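Local coordinates for protein 1-carboxybiuret hydrolase subunit AtzE (Pseudomonas sp., PDB 6C62) that hydrolyses 1-carboxybiuret to urea-1,3-dicarboxylate and ammonia, a step of bacterial atrazine degradation, as a member of the amidase family, at residues 314-317 and 318-322; 323-326 and 327-330. One frame throughout, in Å; residues are numbered along the deposited sequence.

Contact 1 of 2, residues 314-317 and 318-322; sequences LDDL and RIRPQ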
loop_
_atom_site.group_PDB
_atom_site.type_symbol
_atom_site.label_atom_id
_atom_site.label_comp_id
_atom_site.label_asym_id
_atom_site.label_seq_id
_atom_site.Cartn_x
_atom_site.Cartn_y
_atom_site.Cartn_z
ATOM N N LEU A 314 -15.330 -7.050 -9.239
ATOM C CA LEU A 314 -15.261 -8.465 -9.567
ATOM C C LEU A 314 -16.588 -9.217 -9.322
ATOM O O LEU A 314 -16.983 -10.068 -10.133
ATOM C CB LEU A 314 -14.113 -9.122 -8.826
ATOM C CG LEU A 314 -13.916 -10.615 -9.071
ATOM C CD1 LEU A 314 -13.728 -10.942 -10.549
ATOM C CD2 LEU A 314 -12.687 -11.070 -8.263
ATOM N N ASP A 315 -17.264 -8.893 -8.220
ATOM C CA ASP A 315 -18.490 -9.597 -7.855
ATOM C C ASP A 315 -19.549 -9.394 -8.917
ATOM O O ASP A 315 -20.211 -10.364 -9.295
ATOM C CB ASP A 315 -19.108 -9.100 -6.540
ATOM C CG ASP A 315 -18.270 -9.425 -5.287
ATOM O OD1 ASP A 315 -17.717 -10.569 -5.203
ATOM O OD2 ASP A 315 -18.187 -8.526 -4.361
ATOM N N ASP A 316 -19.697 -8.157 -9.402
ATOM C CA ASP A 316 -20.588 -7.865 -10.502
ATOM C C ASP A 316 -20.112 -8.397 -11.850
ATOM O O ASP A 316 -20.934 -8.819 -12.674
ATOM C CB ASP A 316 -20.851 -6.365 -10.589
ATOM C CG ASP A 316 -21.781 -5.888 -9.455
ATOM O OD1 ASP A 316 -22.679 -6.671 -9.070
ATOM O OD2 ASP A 316 -21.638 -4.723 -8.949
ATOM N N LEU A 317 -18.813 -8.464 -12.105
ATOM C CA LEU A 317 -18.353 -9.075 -13.350
ATOM C C LEU A 317 -18.661 -10.560 -13.387
ATOM O O LEU A 317 -18.788 -11.126 -14.457
ATOM C CB LEU A 317 -16.846 -8.836 -13.599
ATOM C CG LEU A 317 -16.408 -7.397 -13.880
ATOM C CD1 LEU A 317 -14.896 -7.227 -13.724
ATOM C CD2 LEU A 317 -16.848 -7.004 -15.266
ATOM N N ARG A 318 -18.732 -11.203 -12.223
ATOM C CA ARG A 318 -19.038 -12.611 -12.186
ATOM C C ARG A 318 -20.555 -12.887 -12.470
ATOM O O ARG A 318 -20.901 -13.789 -13.156
ATOM C CB ARG A 318 -18.681 -13.196 -10.831
ATOM C CG ARG A 318 -17.211 -13.363 -10.640
ATOM C CD ARG A 318 -16.912 -13.729 -9.202
ATOM N NE ARG A 318 -15.549 -14.231 -9.105
ATOM C CZ ARG A 318 -14.819 -14.229 -7.992
ATOM N NH1 ARG A 318 -15.295 -13.727 -6.873
ATOM N NH2 ARG A 318 -13.582 -14.695 -8.026
ATOM N N ILE A 319 -21.424 -12.072 -11.933
ATOM C CA ILE A 319 -22.841 -12.373 -11.949
ATOM C C ILE A 319 -23.635 -11.588 -13.013
ATOM O O ILE A 319 -24.628 -12.100 -13.511
ATOM C CB ILE A 319 -23.483 -12.117 -10.556
ATOM C CG1 ILE A 319 -23.433 -10.633 -10.212
ATOM C CG2 ILE A 319 -22.856 -12.941 -9.433
ATOM C CD1 ILE A 319 -24.317 -10.174 -9.094
ATOM N N ARG A 320 -23.174 -10.389 -13.402
ATOM C CA ARG A 320 -23.871 -9.566 -14.392
ATOM C C ARG A 320 -23.002 -8.780 -15.342
ATOM O O ARG A 320 -23.156 -7.553 -15.562
ATOM C CB ARG A 320 -24.867 -8.625 -13.680
ATOM C CG ARG A 320 -24.198 -7.651 -12.726
ATOM C CD ARG A 320 -25.174 -7.026 -11.737
ATOM N NE ARG A 320 -26.206 -6.243 -12.389
ATOM C CZ ARG A 320 -27.042 -5.437 -11.754
ATOM N NH1 ARG A 320 -26.996 -5.318 -10.434
ATOM N NH2 ARG A 320 -27.956 -4.777 -12.460
ATOM N N PRO A 321 -22.113 -9.485 -16.032
ATOM C CA PRO A 321 -21.184 -8.786 -16.936
ATOM C C PRO A 321 -21.898 -8.029 -18.085
ATOM O O PRO A 321 -21.408 -7.035 -18.616
ATOM C CB PRO A 321 -20.316 -9.923 -17.477
ATOM C CG PRO A 321 -21.148 -11.181 -17.296
ATOM C CD PRO A 321 -21.903 -10.962 -16.018
ATOM N N GLN A 322 -23.054 -8.554 -18.482
ATOM C CA GLN A 322 -23.848 -7.938 -19.551
ATOM C C GLN A 322 -24.448 -6.576 -19.188
ATOM O O GLN A 322 -24.888 -5.818 -20.077
ATOM C CB GLN A 322 -24.979 -8.903 -19.999
ATOM C CG GLN A 322 -26.134 -9.006 -19.018
ATOM C CD GLN A 322 -25.931 -9.927 -17.821
ATOM O OE1 GLN A 322 -24.877 -10.568 -17.601
ATOM N NE2 GLN A 322 -26.940 -9.989 -17.020
HETATM O O HOH W 1 -17.922 -12.911 -6.126
HETATM O O HOH W 2 -25.175 -6.063 -8.556
HETATM O O HOH W 3 -19.184 -13.624 -15.585
#
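The side chains of L314 and R318, one helical turn apart, cross at a slant on the short helix 314-319, with methyl CD2 of L314 against one face of the guanidinium, off centre toward the rim and 3.7 Å from NH2 of R318. The leucine reaches it because its CG stands anti to the backbone N (chi1 180°), while the R318 chain runs extended from CG to NE. A second i, i+4 pair, D316 and R320, lies side by side at the end of the helix. Here OD1 of D316 approaches the aliphatic CD of R320 at 3.7 Å, and the carboxylate and guanidinium planes stand 87° apart.

Two waters each join an aspartate to an arginine. One donates to D315 OD1 and accepts from R318 NH1 (2.9 Å), in the guanidinium plane at its edge; the other links D316 OD1 to R320 NH1 (2.7 Å) likewise.

Behind the side chains run i to i+4 backbone bonds. R318 N donates to L314 O, and R320 N to D316 O over 2.8 Å, fairly straight at 157°; R320 is the first residue to leave the helix, and P321 packs its CD on L317 O.

Farther out, R320 NE makes a salt bridge with D323. R318 reaches two chains of another protein: NE hydrogen-bonds the backbone of one, NH2 forms a salt bridge with an acidic side chain of the other. With an alanine in place of R318, that acid would probably lose its mate, and L314 CD2 the flat group against it. R318 thus probably directs much of its charge to the partner chains, while water relays it to D315.

Contact 2 of 2, residues 323-326 and 327-330; sequences DFEP and LSVD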
loop_
_atom_site.group_PDB
_atom_site.type_symbol
_atom_site.label_atom_id
_atom_site.label_comp_id
_atom_site.label_asym_id
_atom_site.label_seq_id
_atom_site.Cartn_x
_atom_site.Cartn_y
_atom_site.Cartn_z
ATOM N N ASP A 323 -24.503 -6.268 -17.897
ATOM C CA ASP A 323 -24.967 -4.963 -17.425
ATOM C C ASP A 323 -23.929 -3.871 -17.361
ATOM O O ASP A 323 -24.293 -2.720 -17.107
ATOM C CB ASP A 323 -25.608 -5.150 -16.088
ATOM C CG ASP A 323 -26.937 -5.950 -16.157
ATOM O OD1 ASP A 323 -27.508 -6.127 -17.258
ATOM O OD2 ASP A 323 -27.403 -6.372 -15.097
ATOM N N PHE A 324 -22.661 -4.189 -17.654
ATOM C CA PHE A 324 -21.640 -3.148 -17.756
ATOM C C PHE A 324 -21.717 -2.425 -19.110
ATOM O O PHE A 324 -22.296 -2.934 -20.069
ATOM C CB PHE A 324 -20.225 -3.754 -17.573
ATOM C CG PHE A 324 -19.878 -4.131 -16.165
ATOM C CD1 PHE A 324 -20.463 -5.220 -15.545
ATOM C CD2 PHE A 324 -18.971 -3.351 -15.428
ATOM C CE1 PHE A 324 -20.107 -5.567 -14.263
ATOM C CE2 PHE A 324 -18.613 -3.730 -14.156
ATOM C CZ PHE A 324 -19.171 -4.803 -13.567
ATOM N N GLU A 325 -21.038 -1.283 -19.175
ATOM C CA GLU A 325 -20.716 -0.544 -20.404
ATOM C C GLU A 325 -19.934 -1.445 -21.361
ATOM O O GLU A 325 -18.811 -1.854 -21.051
ATOM C CB GLU A 325 -19.880 0.688 -20.015
ATOM C CG GLU A 325 -19.142 1.403 -21.137
ATOM C CD GLU A 325 -20.111 1.976 -22.158
ATOM O OE1 GLU A 325 -20.743 2.992 -21.811
ATOM O OE2 GLU A 325 -20.230 1.367 -23.257
ATOM N N PRO A 326 -20.534 -1.783 -22.521
ATOM C CA PRO A 326 -19.789 -2.699 -23.475
ATOM C C PRO A 326 -18.467 -2.146 -23.968
ATOM O O PRO A 326 -17.584 -2.913 -24.271
ATOM C CB PRO A 326 -20.813 -2.953 -24.606
ATOM C CG PRO A 326 -22.131 -2.804 -23.886
ATOM C CD PRO A 326 -21.928 -1.591 -22.961
ATOM N N LEU A 327 -18.277 -0.821 -23.978
ATOM C CA LEU A 327 -16.962 -0.253 -24.380
ATOM C C LEU A 327 -15.852 -0.394 -23.379
ATOM O O LEU A 327 -14.722 -0.108 -23.695
ATOM C CB LEU A 327 -17.110 1.230 -24.726
ATOM C CG LEU A 327 -18.011 1.455 -25.990
ATOM C CD1 LEU A 327 -18.213 2.951 -26.266
ATOM C CD2 LEU A 327 -17.437 0.729 -27.241
ATOM N N SER A 328 -16.142 -0.752 -22.145
ATOM C CA SER A 328 -15.067 -0.868 -21.169
ATOM C C SER A 328 -15.088 -2.153 -20.407
ATOM O O SER A 328 -14.160 -2.435 -19.713
ATOM C CB SER A 328 -15.103 0.337 -20.207
ATOM O OG SER A 328 -16.383 0.372 -19.584
ATOM N N VAL A 329 -16.154 -2.945 -20.482
ATOM C CA VAL A 329 -16.213 -4.150 -19.684
ATOM C C VAL A 329 -15.035 -5.116 -19.962
ATOM O O VAL A 329 -14.529 -5.748 -19.035
ATOM C CB VAL A 329 -17.547 -4.870 -19.838
ATOM C CG1 VAL A 329 -17.680 -5.500 -21.211
ATOM C CG2 VAL A 329 -17.712 -5.875 -18.746
ATOM N N ASP A 330 -14.605 -5.214 -21.227
ATOM C CA ASP A 330 -13.480 -6.077 -21.572
ATOM C C ASP A 330 -12.148 -5.545 -21.057
ATOM O O ASP A 330 -11.234 -6.344 -20.773
ATOM C CB ASP A 330 -13.395 -6.379 -23.054
ATOM C CG ASP A 330 -14.746 -6.956 -23.597
ATOM O OD1 ASP A 330 -15.338 -7.753 -22.812
ATOM O OD2 ASP A 330 -15.212 -6.540 -24.724
HETATM O O HOH W 4 -17.530 -1.292 -17.996
HETATM O O HOH W 5 -14.954 -3.417 -23.458
HETATM O O HOH W 6 -17.731 -5.504 -25.040
#
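E325 and S328 close a type I beta turn, with P326 and L327 at its corners, that leads into helix 329-336. The S328 side chain lies about 10 Å from that of S150, a charge-relay residue by similarity, so the turn borders the probable catalytic region.

Backbone hydrogen bonds define it. E325 O accepts from two amides: S328 N at 3.1 Å, above the carbonyl plane, and V329 N at 2.9 Å, almost in line with the C=O bond (176°). The second bond continues the turn into the helix, where S328 holds the N-cap position.

The glutamate side chain adds a third bond. It folds back at chi2 (63°), and OE2 takes the L327 amide on its anti lone pair over 3.0 Å, nearly straight at 167°. The same oxygen also bonds T132, and the backbone N of E325 donates a hydrogen bond to OE1 of E122.

Between the two segments the apolar contact is F324 with V329, crossing at about a right angle; CG2 of V329 meets CB of F324 at 3.5 Å.

D330 OD1 makes a salt bridge with a basic side chain of another protein's chain. Two waters bridge P326 O to D330, one accepting from D330 N, the other donating to D330 OD2 at 2.7 Å.

Read from the N terminus, contact 1 comes first, covering helix 314-319 and its exit, and contact 2 follows at once on the turn that opens helix 329-336. Each is local, closing only a turn or two of chain, and they stand in series, neither nesting nor crossing. Their centres lie 10 Å apart, yet they meet through L317, whose CD2 touches CZ of F324 at 3.6 Å and CG2 of V329 at 3.8 Å; P321 O also approaches V329 CG2 at 3.9 Å. Together they join helix 314-319 to helix 329-336, the next helix in the chain, with L314 and L317 continuing the packing onto V336, and L314 onto A341 of the second subunit.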